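Local coordinates for protein tartronate semialdehyde reductase (Salmonella typhimurium, PDB 1VPD) that probably reduces tartronate semialdehyde to D-glycerate with NADH or NADPH, the last step of this branch of galactarate breakdown, at residues Asn202-Leu205 with Val206-Ile210; Gly143-Ala146 with Ile147-Tyr151; Pro225-Met228 with Asp229-Phe232. All coordinates share one frame; numbering follows the deposited sequence.

Interaction 1: Asn202-Leu205 with Val206-Ile210; sequences NPDL and VYQAI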
ATOM      1  N   ASN A 202      -3.619  25.634 -21.004  1.00 16.36           N
ATOM      2  CA  ASN A 202      -2.527  25.258 -20.141  1.00 16.51           C
ATOM      3  C   ASN A 202      -3.019  24.404 -18.972  1.00 15.28           C
ATOM      4  O   ASN A 202      -3.919  24.835 -18.255  1.00 14.06           O
ATOM      5  CB  ASN A 202      -1.885  26.535 -19.604  1.00 17.71           C
ATOM      6  CG  ASN A 202      -0.701  26.250 -18.722  1.00 21.36           C
ATOM      7  OD1 ASN A 202      -0.864  25.913 -17.569  1.00 22.96           O
ATOM      8  ND2 ASN A 202       0.505  26.385 -19.269  1.00 27.34           N
ATOM      9  N   PRO A 203      -2.474  23.196 -18.793  1.00 15.02           N
ATOM     10  CA  PRO A 203      -3.005  22.298 -17.757  1.00 15.23           C
ATOM     11  C   PRO A 203      -2.796  22.770 -16.319  1.00 15.13           C
ATOM     12  O   PRO A 203      -3.545  22.384 -15.419  1.00 14.88           O
ATOM     13  CB  PRO A 203      -2.286  20.959 -18.030  1.00 14.95           C
ATOM     14  CG  PRO A 203      -1.022  21.321 -18.798  1.00 15.19           C
ATOM     15  CD  PRO A 203      -1.398  22.561 -19.582  1.00 15.41           C
ATOM     16  N   ASP A 204      -1.801  23.615 -16.077  1.00 15.53           N
ATOM     17  CA  ASP A 204      -1.646  24.162 -14.736  1.00 15.81           C
ATOM     18  C   ASP A 204      -2.812  25.095 -14.396  1.00 15.33           C
ATOM     19  O   ASP A 204      -3.309  25.081 -13.284  1.00 15.79           O
ATOM     20  CB  ASP A 204      -0.296  24.900 -14.637  0.57 16.11           C
ATOM     21  CG  ASP A 204       0.216  25.038 -13.227  0.57 17.74           C
ATOM     22  OD1 ASP A 204      -0.520  24.783 -12.236  0.57 18.94           O
ATOM     23  OD2 ASP A 204       1.387  25.447 -13.025  0.57 18.88           O
ATOM     24  N   LEU A 205      -3.264  25.896 -15.362  1.00 14.82           N
ATOM     25  CA  LEU A 205      -4.444  26.727 -15.159  1.00 14.41           C
ATOM     26  C   LEU A 205      -5.707  25.852 -14.984  1.00 13.86           C
ATOM     27  O   LEU A 205      -6.550  26.145 -14.142  1.00 13.23           O
ATOM     28  CB  LEU A 205      -4.620  27.708 -16.304  1.00 14.54           C
ATOM     29  CG  LEU A 205      -3.471  28.699 -16.513  1.00 16.17           C
ATOM     30  CD1 LEU A 205      -3.793  29.612 -17.693  1.00 18.04           C
ATOM     31  CD2 LEU A 205      -3.228  29.507 -15.251  1.00 17.67           C
ATOM     32  N   VAL A 206      -5.792  24.745 -15.721  1.00 13.97           N
ATOM     33  CA  VAL A 206      -6.907  23.798 -15.555  1.00 13.44           C
ATOM     34  C   VAL A 206      -6.901  23.252 -14.121  1.00 13.59           C
ATOM     35  O   VAL A 206      -7.910  23.295 -13.422  1.00 13.13           O
ATOM     36  CB  VAL A 206      -6.841  22.635 -16.565  1.00 13.39           C
ATOM     37  CG1 VAL A 206      -7.880  21.529 -16.196  1.00 13.69           C
ATOM     38  CG2 VAL A 206      -7.050  23.145 -17.999  1.00 13.22           C
ATOM     39  N   TYR A 207      -5.739  22.770 -13.679  1.00 13.82           N
ATOM     40  CA  TYR A 207      -5.577  22.256 -12.325  1.00 14.19           C
ATOM     41  C   TYR A 207      -5.990  23.294 -11.295  1.00 14.54           C
ATOM     42  O   TYR A 207      -6.811  23.019 -10.422  1.00 14.22           O
ATOM     43  CB  TYR A 207      -4.138  21.786 -12.077  1.00 14.17           C
ATOM     44  CG  TYR A 207      -3.836  21.511 -10.632  1.00 14.38           C
ATOM     45  CD1 TYR A 207      -4.560  20.569  -9.906  1.00 15.40           C
ATOM     46  CD2 TYR A 207      -2.826  22.210  -9.970  1.00 17.47           C
ATOM     47  CE1 TYR A 207      -4.287  20.323  -8.575  1.00 16.77           C
ATOM     48  CE2 TYR A 207      -2.551  21.969  -8.635  1.00 18.30           C
ATOM     49  CZ  TYR A 207      -3.275  21.035  -7.939  1.00 18.62           C
ATOM     50  OH  TYR A 207      -2.991  20.807  -6.602  1.00 20.49           O
ATOM     51  N   GLN A 208      -5.462  24.510 -11.411  1.00 14.89           N
ATOM     52  CA  GLN A 208      -5.832  25.563 -10.459  1.00 15.30           C
ATOM     53  C   GLN A 208      -7.331  25.854 -10.462  1.00 14.70           C
ATOM     54  O   GLN A 208      -7.931  26.089  -9.404  1.00 14.20           O
ATOM     55  CB  GLN A 208      -5.086  26.869 -10.804  0.58 15.51           C
ATOM     56  CG  GLN A 208      -3.566  26.804 -10.643  0.58 16.38           C
ATOM     57  CD  GLN A 208      -2.875  28.030 -11.205  0.58 18.13           C
ATOM     58  OE1 GLN A 208      -3.353  29.154 -11.032  0.58 19.11           O
ATOM     59  NE2 GLN A 208      -1.758  27.823 -11.883  0.58 19.21           N
ATOM     60  N   ALA A 209      -7.912  25.849 -11.658  1.00 13.27           N
ATOM     61  CA  ALA A 209      -9.313  26.190 -11.837  1.00 13.49           C
ATOM     62  C   ALA A 209     -10.277  25.143 -11.299  1.00 13.73           C
ATOM     63  O   ALA A 209     -11.338  25.503 -10.806  1.00 13.88           O
ATOM     64  CB  ALA A 209      -9.602  26.460 -13.303  1.00 14.08           C
ATOM     65  N   ILE A 210      -9.916  23.859 -11.374  1.00 13.14           N
ATOM     66  CA  ILE A 210     -10.866  22.791 -11.026  1.00 13.80           C
ATOM     67  C   ILE A 210     -10.631  22.148  -9.665  1.00 13.73           C
ATOM     68  O   ILE A 210     -11.493  21.422  -9.170  1.00 13.17           O
ATOM     69  CB  ILE A 210     -10.915  21.700 -12.119  1.00 13.73           C
ATOM     70  CG1 ILE A 210      -9.652  20.817 -12.099  1.00 13.10           C
ATOM     71  CG2 ILE A 210     -11.145  22.335 -13.482  1.00 14.13           C
ATOM     72  CD1 ILE A 210      -9.687  19.668 -13.126  1.00 14.45           C
TER
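Asp204 and Gln208, one helical turn apart, join their side chains through a weak hydrogen bond of 3.3 Å from Gln208 NE2 to Asp204 OD1. The N-H points almost straight at the oxygen (178°), although the carboxylate and amide planes stand 86° apart. Gln208 can reach back because its CG lies beside its own backbone N (chi1 -65°) and the chain beyond is extended; on the way CG passes 3.2 Å from Asp204 O. Both residues were modelled in two conformers, so the bond describes one deposited arrangement. Asp204 OD1 also lies near the plane of the Tyr207 ring, at its edge, 4.1 Å from CD2. Beneath the side chains runs the first turn of helix 203-210, in which Tyr207 N, for example, donates to Pro203 O at 2.8 Å. Asn202 is its N-cap: OD1 accepts Leu205 N at 3.3 Å on a lone pair, and more weakly Asp204 N, two amides that have no preceding turn to bond to. Pro203 suits the first helical position, where an N-H is not needed, and the negative charge of Asp204 should suit the positive end of the helix dipole. Farther out, Arg299 forms a salt bridge with Asp204 OD2, and its backbone O accepts from Asn202 ND2. Tyr207 OH bonds Asp221 of helix 218-228, while Val206 packs on Leu193 and Ala196 of helix 170-198.

Interaction 2: Gly143-Ala146 with Ile147-Tyr151; sequences GDKA and IFDKY
Lys145 NZ has two partners about a right angle apart: Asp149 OD1 takes it in a salt bridge of 2.6 Å, using the syn lone pair, and a water sits 3.0 Å from NZ as a weak acceptor. The same water donates to Asp149 OD2 at 3.1 Å, so both carboxylate oxygens are tied to the ammonium group, directly or through solvent. Lysine and aspartate four residues apart suit this exposed side of a helix. Lys145 has CG anti to its backbone N, and bends at chi2, chi3 and chi4, the last two off the staggered values, bring NZ to Asp149; with two conformers deposited, the bridge holds for the one given and its short length is uncertain. On the way, CD lies obliquely 4.0 Å from Phe148 CD2, while Asp149 OD1 lies at the edge of that ring, in its plane. Asp144, in the conformer given of two, is the N-cap. Its OD1 accepts Ala146 N at 2.8 Å from above the carboxylate plane, and its CB meets Ile147 CG1 at 3.9 Å, a small apolar contact. Asp144 O begins the helical bonding by taking Phe148 N at 3.0 Å, nearly straight on. Just before the cap, Gly143 has backbone angles at which a side chain would press on the preceding carbonyl. Helix 145-156 is the connection of a beta-alpha-beta unit between strands 137-142 and 161-166: Phe148 turns inward to Val162 and the ring of His164 on strand 161-166, and Ile147 and Tyr151 rest on Val94 of strand 94-97.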
ATOM      1  N   GLY A 143     -10.513  -8.873  10.468  1.00 15.23           N
ATOM      2  CA  GLY A 143     -10.140  -9.807  11.527  1.00 15.91           C
ATOM      3  C   GLY A 143     -11.083  -9.694  12.709  1.00 16.94           C
ATOM      4  O   GLY A 143     -12.130  -9.091  12.625  1.00 17.18           O
ATOM      5  N   ASP A 144     -10.694 -10.304  13.818  1.00 18.28           N
ATOM      6  CA  ASP A 144     -11.492 -10.287  15.055  1.00 19.81           C
ATOM      7  C   ASP A 144     -11.549  -8.918  15.698  1.00 19.52           C
ATOM      8  O   ASP A 144     -10.533  -8.265  15.894  1.00 18.57           O
ATOM      9  CB  ASP A 144     -10.875 -11.333  15.998  0.56 20.17           C
ATOM     10  CG  ASP A 144     -11.507 -11.364  17.373  0.56 24.75           C
ATOM     11  OD1 ASP A 144     -12.368 -10.539  17.714  0.56 29.73           O
ATOM     12  OD2 ASP A 144     -11.180 -12.220  18.199  0.56 29.87           O
ATOM     13  N   LYS A 145     -12.748  -8.477  16.041  1.00 20.56           N
ATOM     14  CA  LYS A 145     -12.926  -7.166  16.655  1.00 22.07           C
ATOM     15  C   LYS A 145     -12.089  -6.970  17.926  1.00 21.52           C
ATOM     16  O   LYS A 145     -11.588  -5.887  18.169  1.00 20.40           O
ATOM     17  CB  LYS A 145     -14.401  -6.905  16.983  0.71 23.25           C
ATOM     18  CG  LYS A 145     -14.687  -5.493  17.535  0.71 26.87           C
ATOM     19  CD  LYS A 145     -14.079  -4.377  16.656  0.71 30.86           C
ATOM     20  CE  LYS A 145     -14.929  -3.099  16.645  0.71 33.35           C
ATOM     21  NZ  LYS A 145     -14.437  -2.046  17.600  0.71 33.20           N
ATOM     22  N   ALA A 146     -11.962  -8.012  18.738  1.00 21.63           N
ATOM     23  CA  ALA A 146     -11.211  -7.899  19.987  1.00 21.59           C
ATOM     24  C   ALA A 146      -9.760  -7.587  19.710  1.00 20.97           C
ATOM     25  O   ALA A 146      -9.159  -6.803  20.429  1.00 21.37           O
ATOM     26  CB  ALA A 146     -11.315  -9.152  20.796  1.00 22.40           C
ATOM     27  N   ILE A 147      -9.215  -8.191  18.653  1.00 19.98           N
ATOM     28  CA  ILE A 147      -7.823  -7.987  18.279  1.00 19.73           C
ATOM     29  C   ILE A 147      -7.657  -6.601  17.654  1.00 19.33           C
ATOM     30  O   ILE A 147      -6.708  -5.880  17.963  1.00 18.90           O
ATOM     31  CB  ILE A 147      -7.338  -9.119  17.335  1.00 20.03           C
ATOM     32  CG1 ILE A 147      -7.571 -10.512  17.947  1.00 21.54           C
ATOM     33  CG2 ILE A 147      -5.887  -8.929  16.945  1.00 19.98           C
ATOM     34  CD1 ILE A 147      -6.753 -10.817  19.160  1.00 23.67           C
ATOM     35  N   PHE A 148      -8.595  -6.222  16.786  1.00 18.89           N
ATOM     36  CA  PHE A 148      -8.651  -4.851  16.282  1.00 19.07           C
ATOM     37  C   PHE A 148      -8.617  -3.827  17.428  1.00 18.97           C
ATOM     38  O   PHE A 148      -7.828  -2.883  17.418  1.00 18.63           O
ATOM     39  CB  PHE A 148      -9.915  -4.659  15.419  1.00 18.70           C
ATOM     40  CG  PHE A 148     -10.111  -3.256  14.934  1.00 18.27           C
ATOM     41  CD1 PHE A 148      -9.573  -2.843  13.703  1.00 17.59           C
ATOM     42  CD2 PHE A 148     -10.810  -2.330  15.699  1.00 18.40           C
ATOM     43  CE1 PHE A 148      -9.725  -1.540  13.280  1.00 16.52           C
ATOM     44  CE2 PHE A 148     -10.963  -1.035  15.279  1.00 18.11           C
ATOM     45  CZ  PHE A 148     -10.420  -0.633  14.051  1.00 18.22           C
ATOM     46  N   ASP A 149      -9.492  -4.013  18.417  1.00 20.02           N
ATOM     47  CA  ASP A 149      -9.606  -3.066  19.521  1.00 21.24           C
ATOM     48  C   ASP A 149      -8.314  -3.007  20.325  1.00 21.23           C
ATOM     49  O   ASP A 149      -7.870  -1.936  20.712  1.00 21.90           O
ATOM     50  CB  ASP A 149     -10.771  -3.451  20.450  1.00 21.69           C
ATOM     51  CG  ASP A 149     -12.119  -3.121  19.869  1.00 23.87           C
ATOM     52  OD1 ASP A 149     -12.209  -2.331  18.893  1.00 24.74           O
ATOM     53  OD2 ASP A 149     -13.166  -3.608  20.344  1.00 26.51           O
ATOM     54  N   LYS A 150      -7.686  -4.157  20.526  1.00 21.83           N
ATOM     55  CA  LYS A 150      -6.464  -4.225  21.312  1.00 22.64           C
ATOM     56  C   LYS A 150      -5.312  -3.464  20.671  1.00 21.76           C
ATOM     57  O   LYS A 150      -4.525  -2.846  21.368  1.00 20.79           O
ATOM     58  CB  LYS A 150      -6.068  -5.673  21.555  1.00 23.79           C
ATOM     59  CG  LYS A 150      -4.834  -5.813  22.429  1.00 26.74           C
ATOM     60  CD  LYS A 150      -4.633  -7.238  22.864  1.00 30.51           C
ATOM     61  CE  LYS A 150      -3.522  -7.314  23.905  1.00 33.16           C
ATOM     62  NZ  LYS A 150      -3.276  -8.721  24.294  1.00 34.67           N
ATOM     63  N   TYR A 151      -5.238  -3.476  19.335  1.00 20.90           N
ATOM     64  CA  TYR A 151      -4.137  -2.848  18.621  1.00 20.44           C
ATOM     65  C   TYR A 151      -4.531  -1.595  17.852  1.00 19.90           C
ATOM     66  O   TYR A 151      -3.733  -1.071  17.080  1.00 19.73           O
ATOM     67  CB  TYR A 151      -3.441  -3.882  17.726  1.00 20.29           C
ATOM     68  CG  TYR A 151      -2.749  -4.924  18.568  1.00 21.84           C
ATOM     69  CD1 TYR A 151      -1.601  -4.600  19.266  1.00 24.18           C
ATOM     70  CD2 TYR A 151      -3.275  -6.197  18.716  1.00 24.22           C
ATOM     71  CE1 TYR A 151      -0.962  -5.528  20.079  1.00 25.45           C
ATOM     72  CE2 TYR A 151      -2.638  -7.143  19.533  1.00 26.02           C
ATOM     73  CZ  TYR A 151      -1.479  -6.789  20.198  1.00 26.37           C
ATOM     74  OH  TYR A 151      -0.834  -7.677  21.017  1.00 29.95           O
TER
HETATM   75  O   HOH W   1     -16.172  -3.641  19.500  1.00 50.61           O

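Interaction 3: Pro225-Met228 with Asp229-Phe232; sequences PMVM and DRNF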
ATOM      1  N   PRO A 225       0.725  17.908  -9.846  1.00 15.71           N
ATOM      2  CA  PRO A 225       2.040  18.566  -9.772  1.00 16.27           C
ATOM      3  C   PRO A 225       3.182  17.658 -10.228  1.00 16.19           C
ATOM      4  O   PRO A 225       4.080  18.139 -10.943  1.00 16.58           O
ATOM      5  CB  PRO A 225       2.146  18.961  -8.294  1.00 16.91           C
ATOM      6  CG  PRO A 225       0.714  19.118  -7.877  1.00 16.83           C
ATOM      7  CD  PRO A 225       0.038  17.939  -8.544  1.00 15.98           C
HETATM    8  N   MSE A 226       3.146  16.374  -9.861  1.00 16.32           N
HETATM    9  CA  MSE A 226       4.186  15.429 -10.262  1.00 16.64           C
HETATM   10  C   MSE A 226       4.237  15.285 -11.773  1.00 15.87           C
HETATM   11  O   MSE A 226       5.306  15.344 -12.379  1.00 15.93           O
HETATM   12  CB  MSE A 226       3.975  14.064  -9.597  1.00 16.97           C
HETATM   13  CG  MSE A 226       4.126  14.092  -8.088  1.00 19.34           C
HETATM   14 SE   MSE A 226       3.960  12.334  -7.267  0.86 23.00          SE
HETATM   15  CE  MSE A 226       5.489  11.417  -8.085  1.00 20.84           C
ATOM     16  N   VAL A 227       3.078  15.070 -12.396  1.00 15.07           N
ATOM     17  CA  VAL A 227       3.023  14.966 -13.847  1.00 14.89           C
ATOM     18  C   VAL A 227       3.596  16.224 -14.502  1.00 14.82           C
ATOM     19  O   VAL A 227       4.431  16.134 -15.394  1.00 14.48           O
ATOM     20  CB  VAL A 227       1.577  14.735 -14.350  1.00 14.32           C
ATOM     21  CG1 VAL A 227       1.529  14.774 -15.868  1.00 14.46           C
ATOM     22  CG2 VAL A 227       1.031  13.414 -13.839  1.00 14.94           C
HETATM   23  N   MSE A 228       3.147  17.393 -14.064  1.00 14.98           N
HETATM   24  CA  MSE A 228       3.499  18.608 -14.758  1.00 15.56           C
HETATM   25  C   MSE A 228       4.989  18.925 -14.570  1.00 16.30           C
HETATM   26  O   MSE A 228       5.609  19.491 -15.472  1.00 17.12           O
HETATM   27  CB  MSE A 228       2.600  19.765 -14.309  1.00 16.13           C
HETATM   28  CG  MSE A 228       1.160  19.598 -14.776  1.00 17.66           C
HETATM   29 SE   MSE A 228       0.127  21.164 -14.405  0.82 25.95          SE
HETATM   30  CE  MSE A 228      -0.019  20.972 -12.537  1.00 23.66           C
ATOM     31  N   ASP A 229       5.544  18.517 -13.431  1.00 16.62           N
ATOM     32  CA  ASP A 229       6.979  18.690 -13.134  1.00 17.71           C
ATOM     33  C   ASP A 229       7.860  17.558 -13.665  1.00 17.48           C
ATOM     34  O   ASP A 229       9.106  17.586 -13.504  1.00 17.63           O
ATOM     35  CB  ASP A 229       7.193  18.848 -11.630  1.00 18.52           C
ATOM     36  CG  ASP A 229       6.643  20.151 -11.094  1.00 20.64           C
ATOM     37  OD1 ASP A 229       6.486  21.101 -11.872  1.00 23.97           O
ATOM     38  OD2 ASP A 229       6.310  20.304  -9.919  1.00 24.78           O
ATOM     39  N   ARG A 230       7.237  16.569 -14.309  1.00 16.70           N
ATOM     40  CA  ARG A 230       7.916  15.415 -14.891  1.00 16.49           C
ATOM     41  C   ARG A 230       8.624  14.600 -13.804  1.00 16.73           C
ATOM     42  O   ARG A 230       9.701  14.037 -14.032  1.00 18.14           O
ATOM     43  CB  ARG A 230       8.883  15.833 -16.010  1.00 16.66           C
ATOM     44  CG  ARG A 230       8.350  16.941 -16.946  1.00 16.22           C
ATOM     45  CD  ARG A 230       6.944  16.639 -17.512  1.00 16.00           C
ATOM     46  NE  ARG A 230       6.944  15.437 -18.323  1.00 16.20           N
ATOM     47  CZ  ARG A 230       5.843  14.812 -18.749  1.00 16.38           C
ATOM     48  NH1 ARG A 230       4.645  15.256 -18.400  1.00 15.73           N
ATOM     49  NH2 ARG A 230       5.951  13.761 -19.540  1.00 16.14           N
ATOM     50  N   ASN A 231       8.016  14.553 -12.630  1.00 16.56           N
ATOM     51  CA  ASN A 231       8.522  13.759 -11.519  1.00 17.21           C
ATOM     52  C   ASN A 231       7.718  12.470 -11.403  1.00 16.77           C
ATOM     53  O   ASN A 231       6.617  12.485 -10.864  1.00 17.50           O
ATOM     54  CB  ASN A 231       8.410  14.540 -10.228  1.00 18.03           C
ATOM     55  CG  ASN A 231       8.757  13.709  -9.005  1.00 19.70           C
ATOM     56  OD1 ASN A 231       9.392  12.641  -9.102  1.00 20.85           O
ATOM     57  ND2 ASN A 231       8.308  14.170  -7.848  1.00 23.12           N
ATOM     58  N   PHE A 232       8.276  11.373 -11.911  1.00 16.39           N
ATOM     59  CA  PHE A 232       7.604  10.064 -11.861  1.00 15.68           C
ATOM     60  C   PHE A 232       8.330   9.085 -10.943  1.00 15.92           C
ATOM     61  O   PHE A 232       8.251   7.862 -11.118  1.00 16.31           O
ATOM     62  CB  PHE A 232       7.450   9.503 -13.272  1.00 15.42           C
ATOM     63  CG  PHE A 232       6.703  10.427 -14.205  1.00 15.40           C
ATOM     64  CD1 PHE A 232       5.336  10.559 -14.107  1.00 14.71           C
ATOM     65  CD2 PHE A 232       7.374  11.160 -15.187  1.00 16.34           C
ATOM     66  CE1 PHE A 232       4.643  11.405 -14.978  1.00 14.86           C
ATOM     67  CE2 PHE A 232       6.694  12.008 -16.032  1.00 15.77           C
ATOM     68  CZ  PHE A 232       5.336  12.132 -15.937  1.00 15.03           C
TER
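Val227 and Phe232 form the apolar, more buried side of this helix end, with Phe232 CE1 4.1 Å from Val227 CA, which meets the ring obliquely. Val227 touches Ala286 and Phe232 touches Cys287 of helix 285-293, a place for branched and aromatic hydrocarbon. The Phe232 rim also meets Arg230: Phe232 CZ lies 3.8 Å above the centre of the Arg230 guanidinium, whose own CZ is in the plane of the ring. Bends at chi2 and chi3 curl Arg230 back, so that NH1 gives Val227 O a weak bond of 3.1 Å; the stronger partner of NH1 is Glu290, in a salt bridge. The chain turns here by a Schellman motif ending helix 218-228. Arg230 takes positive phi (62°), Asn231 N donates to Met226 O at 2.8 Å, and Arg230 N reaches Val227 O at 3.0 Å from well above the carbonyl plane. Arginine is less usual than glycine in this left-handed conformation. Packing is close at selenomethionine Met226 too: a turn at chi3 (63°) brings its CE to 3.2 Å from Asn231 O, with ND2 farther off. The solvent side is that of exposed Asp229; its CG lies 3.3 Å from Pro225 O, the carbonyl that accepts Asp229 N, and OD1 forms a salt bridge with Arg299.

Overall arrangement
Along the chain the order is interaction 2, then 1, then 3. Interaction 2 begins a helix on the Rossmann-type nucleotide-binding domain, about 44 Å between centres from interaction 1 and about 40 Å from interaction 3, across the middle of the molecule. The other two belong to the helical C-terminal region: 203-210 and 218-228 are successive helices, and the start of the first meets the end of the second, their contacts about 14 Å apart between centres. Selenomethionine Met228 fills the join, with SE 3.5 Å from Asp204 CA. Arg299, the last residue, pairs with both Asp204 and Asp229, so the chain terminus ties interactions 1 and 3 together.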